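Local coordinates for protein ACDH-11, isoform b (Caenorhabditis elegans, PDB 4Y9J) that belongs to the acyl-CoA dehydrogenase family and holds flavin-adenine dinucleotide and the bound ligand UCC in a four-chain assembly, at residues Glu247-Ile259 / Ile294-Ile308. Sequence-based numbering, arbitrary orientation.
Sequences EGSRGLSLFLLKI and IAERIGDQGRGVAGI. With UCC (S-{(3S,5R,9R)-1-[(2R,3S,4R,5R)-5-(6-amino-9H-purin-9-yl)-4-hydroxy-3-(phosphonooxy)tetrahydrofuran-2-yl]-3,5,9-trihydroxy-8,8-dimethyl-3,5-dioxido-10,14-dioxo-2,4,6-trioxa-11,15-diaza-3lambda~5~,5lambda~5~-diphosphaheptadecan-17-yl} undecanethioate), chain F.
Where L254 and I298 face each other across the two strands, water 2 is gripped by three backbone groups: it accepts from L254 N (2.9 Å) and donates to the carbonyls of I298 and D300. The antiparallel ladder runs from here toward L256, where E296 N reaches L256 O at 2.8 Å and L256 N returns a bond to E296 O. Two residues along, I298 N donates to L254 O with an N-H...O angle of 176°. Past the ladder the strands part, and the backbone of 299-303 swings back onto 252-253: G302 N donates to S253 OG (3.0 Å), and G304 N, at the helix start, donates to L252 O from above its carbonyl plane. G304 CA lies just 3.7 Å from L254 N, an approach a bare glycine permits.

L254 sends CG anti to its own N (chi1 -177°), which lays CD2 against I298 CD1 and CD1 against I308 CD1, 3.6 Å each. On the face with F255, the ring's CE2 touches R297 CB, while Y215 meets that ring edge-to-face.

At the far end R303 points NH1 at UCC O32 (2.8 Å) and NH2 at O33. The arrangement is the join between the beta-sheet middle domain and the helix 304-338 of an acyl-CoA dehydrogenase, with a UCC phosphate bound at the seam.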
ATOM      1  N   GLU B 247      42.480 -15.679  -5.498  1.00 56.96           N
ATOM      2  CA  GLU B 247      41.773 -15.351  -4.258  1.00 58.18           C
ATOM      3  C   GLU B 247      42.417 -14.184  -3.544  1.00 54.04           C
ATOM      4  O   GLU B 247      43.548 -13.859  -3.804  1.00 53.19           O
ATOM      5  CB  GLU B 247      41.784 -16.524  -3.304  1.00 66.28           C
ATOM      6  CG  GLU B 247      40.982 -17.704  -3.815  1.00 73.18           C
ATOM      7  CD  GLU B 247      40.684 -18.701  -2.712  1.00 76.73           C
ATOM      8  OE1 GLU B 247      41.663 -19.257  -2.155  1.00 76.94           O
ATOM      9  OE2 GLU B 247      39.470 -18.888  -2.431  1.00 77.35           O
ATOM     10  N   GLY B 248      41.703 -13.606  -2.595  1.00 51.23           N
ATOM     11  CA  GLY B 248      42.241 -12.621  -1.675  1.00 51.99           C
ATOM     12  C   GLY B 248      42.321 -11.218  -2.247  1.00 51.90           C
ATOM     13  O   GLY B 248      41.884 -10.967  -3.357  1.00 54.26           O
ATOM     14  N   SER B 249      42.891 -10.300  -1.472  1.00 50.76           N
ATOM     15  CA  SER B 249      42.957  -8.879  -1.852  1.00 52.37           C
ATOM     16  C   SER B 249      43.689  -8.713  -3.155  1.00 52.15           C
ATOM     17  O   SER B 249      43.320  -7.915  -3.990  1.00 51.09           O
ATOM     18  CB  SER B 249      43.671  -8.038  -0.790  1.00 52.51           C
ATOM     19  OG  SER B 249      43.508  -6.668  -1.044  1.00 51.45           O
ATOM     20  N   ARG B 250      44.750  -9.473  -3.301  1.00 54.15           N
ATOM     21  CA  ARG B 250      45.606  -9.370  -4.482  1.00 58.43           C
ATOM     22  C   ARG B 250      44.935  -9.773  -5.803  1.00 53.58           C
ATOM     23  O   ARG B 250      45.431  -9.433  -6.888  1.00 52.91           O
ATOM     24  CB  ARG B 250      46.854 -10.241  -4.255  1.00 63.44           C
ATOM     25  CG  ARG B 250      48.058  -9.818  -5.062  1.00 77.79           C
ATOM     26  CD  ARG B 250      48.520  -8.374  -4.767  1.00 85.79           C
ATOM     27  NE  ARG B 250      49.794  -7.961  -5.424  1.00 96.37           N
ATOM     28  CZ  ARG B 250      49.916  -7.254  -6.569  1.00 96.14           C
ATOM     29  NH1 ARG B 250      48.859  -6.861  -7.272  1.00 92.35           N
ATOM     30  NH2 ARG B 250      51.123  -6.943  -7.033  1.00 99.80           N
ATOM     31  N   GLY B 251      43.824 -10.513  -5.734  1.00 51.39           N
ATOM     32  CA  GLY B 251      43.055 -10.794  -6.974  1.00 51.52           C
ATOM     33  C   GLY B 251      42.061  -9.734  -7.429  1.00 48.49           C
ATOM     34  O   GLY B 251      41.444  -9.883  -8.477  1.00 50.00           O
ATOM     35  N   LEU B 252      41.867  -8.679  -6.644  1.00 46.08           N
ATOM     36  CA  LEU B 252      40.898  -7.653  -6.969  1.00 44.39           C
ATOM     37  C   LEU B 252      41.476  -6.497  -7.755  1.00 46.42           C
ATOM     38  O   LEU B 252      42.578  -6.022  -7.452  1.00 47.01           O
ATOM     39  CB  LEU B 252      40.252  -7.167  -5.680  1.00 44.40           C
ATOM     40  CG  LEU B 252      39.423  -8.216  -4.955  1.00 43.71           C
ATOM     41  CD1 LEU B 252      39.021  -7.652  -3.605  1.00 44.20           C
ATOM     42  CD2 LEU B 252      38.156  -8.580  -5.752  1.00 44.50           C
ATOM     43  N   SER B 253      40.763  -6.099  -8.810  1.00 46.13           N
ATOM     44  CA  SER B 253      41.049  -4.901  -9.560  1.00 45.54           C
ATOM     45  C   SER B 253      39.842  -3.958  -9.553  1.00 45.91           C
ATOM     46  O   SER B 253      38.689  -4.367  -9.297  1.00 42.29           O
ATOM     47  CB  SER B 253      41.469  -5.286 -10.974  1.00 49.70           C
ATOM     48  OG  SER B 253      42.604  -6.199 -11.004  1.00 50.31           O
ATOM     49  N   LEU B 254      40.108  -2.690  -9.833  1.00 45.65           N
ATOM     50  CA  LEU B 254      39.079  -1.651  -9.834  1.00 45.67           C
ATOM     51  C   LEU B 254      38.570  -1.391 -11.244  1.00 44.65           C
ATOM     52  O   LEU B 254      39.345  -1.417 -12.180  1.00 45.80           O
ATOM     53  CB  LEU B 254      39.674  -0.351  -9.276  1.00 47.27           C
ATOM     54  CG  LEU B 254      38.721   0.833  -9.125  1.00 48.03           C
ATOM     55  CD1 LEU B 254      37.599   0.538  -8.153  1.00 46.17           C
ATOM     56  CD2 LEU B 254      39.504   2.057  -8.693  1.00 50.13           C
ATOM     57  N   PHE B 255      37.273  -1.095 -11.348  1.00 40.51           N
ATOM     58  CA  PHE B 255      36.581  -0.871 -12.610  1.00 41.69           C
ATOM     59  C   PHE B 255      35.653   0.294 -12.525  1.00 39.86           C
ATOM     60  O   PHE B 255      35.039   0.568 -11.480  1.00 39.10           O
ATOM     61  CB  PHE B 255      35.752  -2.106 -13.060  1.00 42.12           C
ATOM     62  CG  PHE B 255      36.578  -3.311 -13.344  1.00 40.93           C
ATOM     63  CD1 PHE B 255      36.993  -4.122 -12.312  1.00 42.36           C
ATOM     64  CD2 PHE B 255      36.972  -3.609 -14.619  1.00 45.46           C
ATOM     65  CE1 PHE B 255      37.793  -5.224 -12.552  1.00 45.05           C
ATOM     66  CE2 PHE B 255      37.774  -4.737 -14.886  1.00 46.52           C
ATOM     67  CZ  PHE B 255      38.177  -5.541 -13.834  1.00 45.73           C
ATOM     68  N   LEU B 256      35.500   0.924 -13.656  1.00 38.20           N
ATOM     69  CA  LEU B 256      34.586   2.040 -13.838  1.00 39.64           C
ATOM     70  C   LEU B 256      33.618   1.646 -14.921  1.00 38.92           C
ATOM     71  O   LEU B 256      34.079   1.189 -15.979  1.00 40.73           O
ATOM     72  CB  LEU B 256      35.320   3.328 -14.292  1.00 41.36           C
ATOM     73  CG  LEU B 256      34.439   4.562 -14.560  1.00 41.05           C
ATOM     74  CD1 LEU B 256      33.782   5.113 -13.315  1.00 38.68           C
ATOM     75  CD2 LEU B 256      35.271   5.660 -15.270  1.00 43.96           C
ATOM     76  N   LEU B 257      32.318   1.826 -14.664  1.00 39.86           N
ATOM     77  CA  LEU B 257      31.287   1.549 -15.664  1.00 40.35           C
ATOM     78  C   LEU B 257      30.151   2.513 -15.705  1.00 39.05           C
ATOM     79  O   LEU B 257      29.867   3.206 -14.700  1.00 37.19           O
ATOM     80  CB  LEU B 257      30.721   0.140 -15.548  1.00 41.43           C
ATOM     81  CG  LEU B 257      29.801  -0.226 -14.390  1.00 41.41           C
ATOM     82  CD1 LEU B 257      28.907  -1.396 -14.744  1.00 48.38           C
ATOM     83  CD2 LEU B 257      30.549  -0.581 -13.186  1.00 43.91           C
ATOM     84  N   LYS B 258      29.512   2.574 -16.881  1.00 38.35           N
ATOM     85  CA  LYS B 258      28.261   3.285 -17.060  1.00 41.76           C
ATOM     86  C   LYS B 258      27.112   2.327 -16.698  1.00 42.54           C
ATOM     87  O   LYS B 258      27.136   1.188 -17.136  1.00 43.13           O
ATOM     88  CB  LYS B 258      28.047   3.780 -18.485  1.00 49.19           C
ATOM     89  CG  LYS B 258      28.696   5.111 -18.763  1.00 53.35           C
ATOM     90  CD  LYS B 258      28.405   5.550 -20.154  1.00 63.09           C
ATOM     91  CE  LYS B 258      27.010   6.173 -20.312  1.00 67.63           C
ATOM     92  NZ  LYS B 258      26.758   7.313 -19.418  1.00 69.31           N
ATOM     93  N   ILE B 259      26.156   2.805 -15.917  1.00 39.06           N
ATOM     94  CA  ILE B 259      25.076   1.961 -15.400  1.00 39.63           C
ATOM     95  C   ILE B 259      24.102   1.674 -16.554  1.00 42.04           C
ATOM     96  O   ILE B 259      23.570   0.553 -16.689  1.00 44.01           O
ATOM     97  CB  ILE B 259      24.426   2.617 -14.188  1.00 37.28           C
ATOM     98  CG1 ILE B 259      25.461   2.689 -13.052  1.00 37.33           C
ATOM     99  CG2 ILE B 259      23.191   1.841 -13.697  1.00 41.91           C
ATOM    100  CD1 ILE B 259      24.934   3.338 -11.768  1.00 37.97           C
ATOM    101  N   ILE B 294      29.577  -4.197 -19.168  1.00 41.37           N
ATOM    102  CA  ILE B 294      30.829  -3.689 -19.763  1.00 44.05           C
ATOM    103  C   ILE B 294      31.475  -2.625 -18.881  1.00 43.21           C
ATOM    104  O   ILE B 294      30.834  -1.618 -18.515  1.00 42.46           O
ATOM    105  CB  ILE B 294      30.548  -3.165 -21.167  1.00 46.80           C
ATOM    106  CG1 ILE B 294      29.969  -4.326 -21.965  1.00 50.22           C
ATOM    107  CG2 ILE B 294      31.842  -2.709 -21.841  1.00 47.91           C
ATOM    108  CD1 ILE B 294      29.460  -3.954 -23.328  1.00 54.74           C
ATOM    109  N   ALA B 295      32.740  -2.859 -18.549  1.00 42.31           N
ATOM    110  CA  ALA B 295      33.435  -2.040 -17.614  1.00 42.56           C
ATOM    111  C   ALA B 295      34.906  -1.836 -18.025  1.00 45.45           C
ATOM    112  O   ALA B 295      35.539  -2.741 -18.628  1.00 46.33           O
ATOM    113  CB  ALA B 295      33.371  -2.670 -16.250  1.00 42.69           C
ATOM    114  N   GLU B 296      35.454  -0.694 -17.613  1.00 46.23           N
ATOM    115  CA  GLU B 296      36.873  -0.341 -17.942  1.00 47.34           C
ATOM    116  C   GLU B 296      37.775  -0.492 -16.723  1.00 47.20           C
ATOM    117  O   GLU B 296      37.455   0.026 -15.664  1.00 45.40           O
ATOM    118  CB  GLU B 296      36.939   1.081 -18.436  1.00 49.97           C
ATOM    119  CG  GLU B 296      35.954   1.492 -19.506  1.00 52.08           C
ATOM    120  CD  GLU B 296      35.949   0.631 -20.737  1.00 57.43           C
ATOM    121  OE1 GLU B 296      36.983   0.002 -21.030  1.00 59.16           O
ATOM    122  OE2 GLU B 296      34.902   0.626 -21.458  1.00 60.07           O
ATOM    123  N   ARG B 297      38.848  -1.261 -16.840  1.00 47.69           N
ATOM    124  CA  ARG B 297      39.766  -1.431 -15.730  1.00 52.65           C
ATOM    125  C   ARG B 297      40.563  -0.160 -15.513  1.00 53.48           C
ATOM    126  O   ARG B 297      41.138   0.353 -16.458  1.00 54.62           O
ATOM    127  CB  ARG B 297      40.805  -2.544 -15.982  1.00 55.18           C
ATOM    128  CG  ARG B 297      41.641  -2.859 -14.725  1.00 56.75           C
ATOM    129  CD  ARG B 297      43.110  -3.239 -14.933  1.00 63.18           C
ATOM    130  NE  ARG B 297      43.667  -2.826 -16.215  1.00 66.21           N
ATOM    131  CZ  ARG B 297      44.658  -1.967 -16.403  1.00 68.94           C
ATOM    132  NH1 ARG B 297      45.324  -1.391 -15.415  1.00 69.98           N
ATOM    133  NH2 ARG B 297      45.020  -1.713 -17.627  1.00 75.45           N
ATOM    134  N   ILE B 298      40.703   0.246 -14.255  1.00 52.57           N
ATOM    135  CA  ILE B 298      41.461   1.448 -13.884  1.00 54.60           C
ATOM    136  C   ILE B 298      42.343   1.135 -12.683  1.00 55.39           C
ATOM    137  O   ILE B 298      42.081   0.252 -11.870  1.00 52.74           O
ATOM    138  CB  ILE B 298      40.522   2.661 -13.596  1.00 54.21           C
ATOM    139  CG1 ILE B 298      39.609   2.362 -12.425  1.00 50.67           C
ATOM    140  CG2 ILE B 298      39.767   3.050 -14.847  1.00 52.58           C
ATOM    141  CD1 ILE B 298      38.801   3.546 -11.923  1.00 51.13           C
ATOM    142  N   GLY B 299      43.461   1.833 -12.603  1.00 58.31           N
ATOM    143  CA  GLY B 299      44.489   1.454 -11.678  1.00 61.56           C
ATOM    144  C   GLY B 299      45.172   0.160 -12.094  1.00 64.45           C
ATOM    145  O   GLY B 299      44.820  -0.490 -13.059  1.00 65.14           O
ATOM    146  N   ASP B 300      46.109  -0.242 -11.275  1.00 70.61           N
ATOM    147  CA  ASP B 300      46.885  -1.455 -11.497  1.00 70.90           C
ATOM    148  C   ASP B 300      46.113  -2.733 -11.140  1.00 67.25           C
ATOM    149  O   ASP B 300      45.430  -2.796 -10.099  1.00 60.34           O
ATOM    150  CB  ASP B 300      48.117  -1.374 -10.601  1.00 74.11           C
ATOM    151  CG  ASP B 300      49.052  -0.225 -10.994  1.00 76.66           C
ATOM    152  OD1 ASP B 300      49.170   0.047 -12.199  1.00 77.34           O
ATOM    153  OD2 ASP B 300      49.652   0.387 -10.080  1.00 77.32           O
ATOM    154  N   GLN B 301      46.280  -3.763 -11.960  1.00 64.36           N
ATOM    155  CA  GLN B 301      45.706  -5.064 -11.665  1.00 60.95           C
ATOM    156  C   GLN B 301      46.170  -5.601 -10.313  1.00 59.78           C
ATOM    157  O   GLN B 301      47.353  -5.559  -9.971  1.00 60.24           O
ATOM    158  CB  GLN B 301      46.062  -6.037 -12.772  1.00 62.23           C
ATOM    159  CG  GLN B 301      45.242  -7.321 -12.743  1.00 63.31           C
ATOM    160  CD  GLN B 301      45.494  -8.196 -13.969  1.00 65.59           C
ATOM    161  OE1 GLN B 301      45.834  -7.699 -15.043  1.00 67.26           O
ATOM    162  NE2 GLN B 301      45.354  -9.510 -13.803  1.00 65.37           N
ATOM    163  N   GLY B 302      45.227  -6.049  -9.497  1.00 54.93           N
ATOM    164  CA  GLY B 302      45.582  -6.620  -8.234  1.00 55.43           C
ATOM    165  C   GLY B 302      45.557  -5.592  -7.142  1.00 52.97           C
ATOM    166  O   GLY B 302      45.579  -5.975  -5.967  1.00 54.92           O
ATOM    167  N   ARG B 303      45.497  -4.304  -7.511  1.00 52.32           N
ATOM    168  CA  ARG B 303      45.486  -3.232  -6.492  1.00 55.53           C
ATOM    169  C   ARG B 303      44.174  -2.442  -6.449  1.00 53.36           C
ATOM    170  O   ARG B 303      44.169  -1.214  -6.320  1.00 52.78           O
ATOM    171  CB  ARG B 303      46.628  -2.253  -6.730  1.00 62.27           C
ATOM    172  CG  ARG B 303      47.990  -2.910  -7.057  1.00 67.48           C
ATOM    173  CD  ARG B 303      48.814  -3.028  -5.822  1.00 69.54           C
ATOM    174  NE  ARG B 303      48.980  -1.700  -5.244  1.00 70.20           N
ATOM    175  CZ  ARG B 303      49.044  -1.459  -3.938  1.00 71.84           C
ATOM    176  NH1 ARG B 303      48.972  -2.445  -3.050  1.00 77.52           N
ATOM    177  NH2 ARG B 303      49.150  -0.215  -3.508  1.00 71.36           N
ATOM    178  N   GLY B 304      43.061  -3.157  -6.558  1.00 50.26           N
ATOM    179  CA  GLY B 304      41.748  -2.534  -6.543  1.00 45.16           C
ATOM    180  C   GLY B 304      41.432  -1.933  -5.222  1.00 44.33           C
ATOM    181  O   GLY B 304      40.839  -0.839  -5.175  1.00 43.75           O
ATOM    182  N   VAL B 305      41.758  -2.640  -4.142  1.00 45.39           N
ATOM    183  CA  VAL B 305      41.419  -2.108  -2.841  1.00 46.59           C
ATOM    184  C   VAL B 305      42.202  -0.794  -2.634  1.00 49.31           C
ATOM    185  O   VAL B 305      41.631   0.239  -2.235  1.00 43.35           O
ATOM    186  CB  VAL B 305      41.607  -3.115  -1.713  1.00 49.87           C
ATOM    187  CG1 VAL B 305      41.212  -2.488  -0.361  1.00 47.21           C
ATOM    188  CG2 VAL B 305      40.657  -4.311  -1.894  1.00 49.63           C
ATOM    189  N   ALA B 306      43.490  -0.834  -2.907  1.00 49.93           N
ATOM    190  CA  ALA B 306      44.280   0.391  -2.780  1.00 53.59           C
ATOM    191  C   ALA B 306      43.728   1.510  -3.694  1.00 51.42           C
ATOM    192  O   ALA B 306      43.557   2.621  -3.244  1.00 50.81           O
ATOM    193  CB  ALA B 306      45.763   0.135  -3.043  1.00 57.79           C
ATOM    194  N   GLY B 307      43.421   1.203  -4.945  1.00 50.23           N
ATOM    195  CA  GLY B 307      42.772   2.147  -5.844  1.00 47.81           C
ATOM    196  C   GLY B 307      41.492   2.777  -5.325  1.00 44.32           C
ATOM    197  O   GLY B 307      41.264   3.970  -5.542  1.00 45.03           O
ATOM    198  N   ILE B 308      40.625   1.978  -4.696  1.00 40.36           N
ATOM    199  CA  ILE B 308      39.348   2.491  -4.203  1.00 41.09           C
ATOM    200  C   ILE B 308      39.484   3.237  -2.887  1.00 41.24           C
ATOM    201  O   ILE B 308      38.484   3.743  -2.361  1.00 43.55           O
ATOM    202  CB  ILE B 308      38.292   1.340  -4.186  1.00 42.00           C
ATOM    203  CG1 ILE B 308      36.838   1.809  -4.415  1.00 50.93           C
ATOM    204  CG2 ILE B 308      38.261   0.527  -2.909  1.00 40.37           C
ATOM    205  CD1 ILE B 308      36.721   2.847  -5.509  1.00 58.31           C
TER
HETATM  206  OA1 UCC F 702      28.780   1.256   2.385  1.00 45.76           O
HETATM  207  CA1 UCC F 702      28.948   1.736   1.198  1.00 48.78           C
HETATM  208  CA2 UCC F 702      28.142   2.827   0.483  1.00 47.78           C
HETATM  209  CA3 UCC F 702      27.246   3.727   1.275  1.00 52.51           C
HETATM  210  CA4 UCC F 702      27.333   5.212   0.787  1.00 53.68           C
HETATM  211  CA5 UCC F 702      28.002   6.067   1.871  1.00 50.35           C
HETATM  212  CA6 UCC F 702      27.308   7.373   2.043  1.00 48.77           C
HETATM  213  CA7 UCC F 702      27.968   8.225   3.115  1.00 47.43           C
HETATM  214  CA8 UCC F 702      27.181   9.453   2.885  1.00 49.55           C
HETATM  215  CA9 UCC F 702      26.612  10.177   3.981  1.00 52.31           C
HETATM  216  C10 UCC F 702      25.150  10.179   4.002  1.00 54.84           C
HETATM  217  C11 UCC F 702      24.866   9.455   5.311  1.00 57.20           C
HETATM  218  S   UCC F 702      30.103   1.227   0.099  1.00 46.45           S
HETATM  219  CP1 UCC F 702      31.068  -0.139   0.850  1.00 49.37           C
HETATM  220  CP2 UCC F 702      31.833   0.224   2.086  1.00 48.53           C
HETATM  221  NP1 UCC F 702      32.805  -0.818   2.475  1.00 48.66           N
HETATM  222  CP3 UCC F 702      33.736  -0.484   3.370  1.00 47.18           C
HETATM  223  OP1 UCC F 702      33.763   0.586   3.978  1.00 43.37           O
HETATM  224  CP4 UCC F 702      34.861  -1.477   3.585  1.00 47.30           C
HETATM  225  CP5 UCC F 702      35.002  -1.762   5.087  1.00 47.06           C
HETATM  226  NP2 UCC F 702      36.218  -2.562   5.164  1.00 47.68           N
HETATM  227  CP6 UCC F 702      37.451  -2.060   5.197  1.00 48.76           C
HETATM  228  OP2 UCC F 702      37.690  -0.863   5.277  1.00 50.21           O
HETATM  229  CP8 UCC F 702      38.554  -3.098   5.254  1.00 48.73           C
HETATM  230  OP3 UCC F 702      39.527  -2.689   6.263  1.00 47.48           O
HETATM  231  CPB UCC F 702      39.412  -3.239   4.020  1.00 52.98           C
HETATM  232  CP7 UCC F 702      39.895  -1.974   3.294  1.00 51.17           C
HETATM  233  CP9 UCC F 702      38.290  -3.525   2.929  1.00 49.45           C
HETATM  234  CPA UCC F 702      40.081  -4.623   3.863  1.00 52.75           C
HETATM  235  O7  UCC F 702      40.822  -4.665   2.617  1.00 54.11           O
HETATM  236  P2  UCC F 702      42.019  -5.739   2.425  1.00 53.12           P
HETATM  237  O21 UCC F 702      42.596  -5.630   1.022  1.00 56.52           O
HETATM  238  O22 UCC F 702      41.524  -7.048   3.055  1.00 49.94           O
HETATM  239  O6  UCC F 702      43.068  -5.159   3.525  1.00 52.88           O
HETATM  240  P1  UCC F 702      44.534  -4.578   3.299  1.00 58.34           P
HETATM  241  O11 UCC F 702      45.484  -5.591   2.676  1.00 58.05           O
HETATM  242  O12 UCC F 702      44.859  -3.994   4.641  1.00 54.95           O
HETATM  243  O5' UCC F 702      44.192  -3.354   2.218  1.00 57.41           O
HETATM  244  C5' UCC F 702      44.782  -3.369   0.895  1.00 58.17           C
HETATM  245  C4' UCC F 702      45.506  -2.045   0.580  1.00 58.34           C
HETATM  246  C3' UCC F 702      46.642  -1.783   1.565  1.00 58.54           C
HETATM  247  O3' UCC F 702      47.599  -1.068   0.825  1.00 61.18           O
HETATM  248  P3  UCC F 702      49.035  -1.648   0.517  1.00 65.39           P
HETATM  249  O33 UCC F 702      49.623  -0.578  -0.376  1.00 61.86           O
HETATM  250  O32 UCC F 702      48.775  -2.881  -0.317  1.00 64.77           O
HETATM  251  O31 UCC F 702      49.670  -1.846   1.917  1.00 65.76           O
HETATM  252  C2' UCC F 702      46.066  -0.872   2.641  1.00 56.60           C
HETATM  253  O2' UCC F 702      46.983   0.065   3.201  1.00 55.96           O
HETATM  254  O4' UCC F 702      44.587  -0.941   0.723  1.00 55.50           O
HETATM  255  C1' UCC F 702      45.075  -0.100   1.761  1.00 57.70           C
HETATM  256  N9  UCC F 702      43.956   0.537   2.470  1.00 55.89           N
HETATM  257  C4  UCC F 702      43.881   1.854   2.627  1.00 54.64           C
HETATM  258  N3  UCC F 702      44.606   2.920   2.212  1.00 52.38           N
HETATM  259  C8  UCC F 702      42.932  -0.089   3.097  1.00 55.36           C
HETATM  260  N7  UCC F 702      42.131   0.842   3.645  1.00 55.90           N
HETATM  261  C5  UCC F 702      42.649   2.064   3.386  1.00 53.88           C
HETATM  262  C6  UCC F 702      42.263   3.478   3.636  1.00 55.36           C
HETATM  263  N6  UCC F 702      41.129   3.740   4.334  1.00 55.29           N
HETATM  264  N1  UCC F 702      43.118   4.464   3.211  1.00 54.55           N
HETATM  265  C2  UCC F 702      44.244   4.177   2.526  1.00 53.38           C
HETATM  266  O   HOH W   1      43.378  -5.204  -3.851  1.00 49.54           O
HETATM  267  O   HOH W   2      42.801  -2.060 -10.564  1.00 50.77           O
HETATM  268  O   HOH W   3      30.652   1.044 -19.086  1.00 44.47           O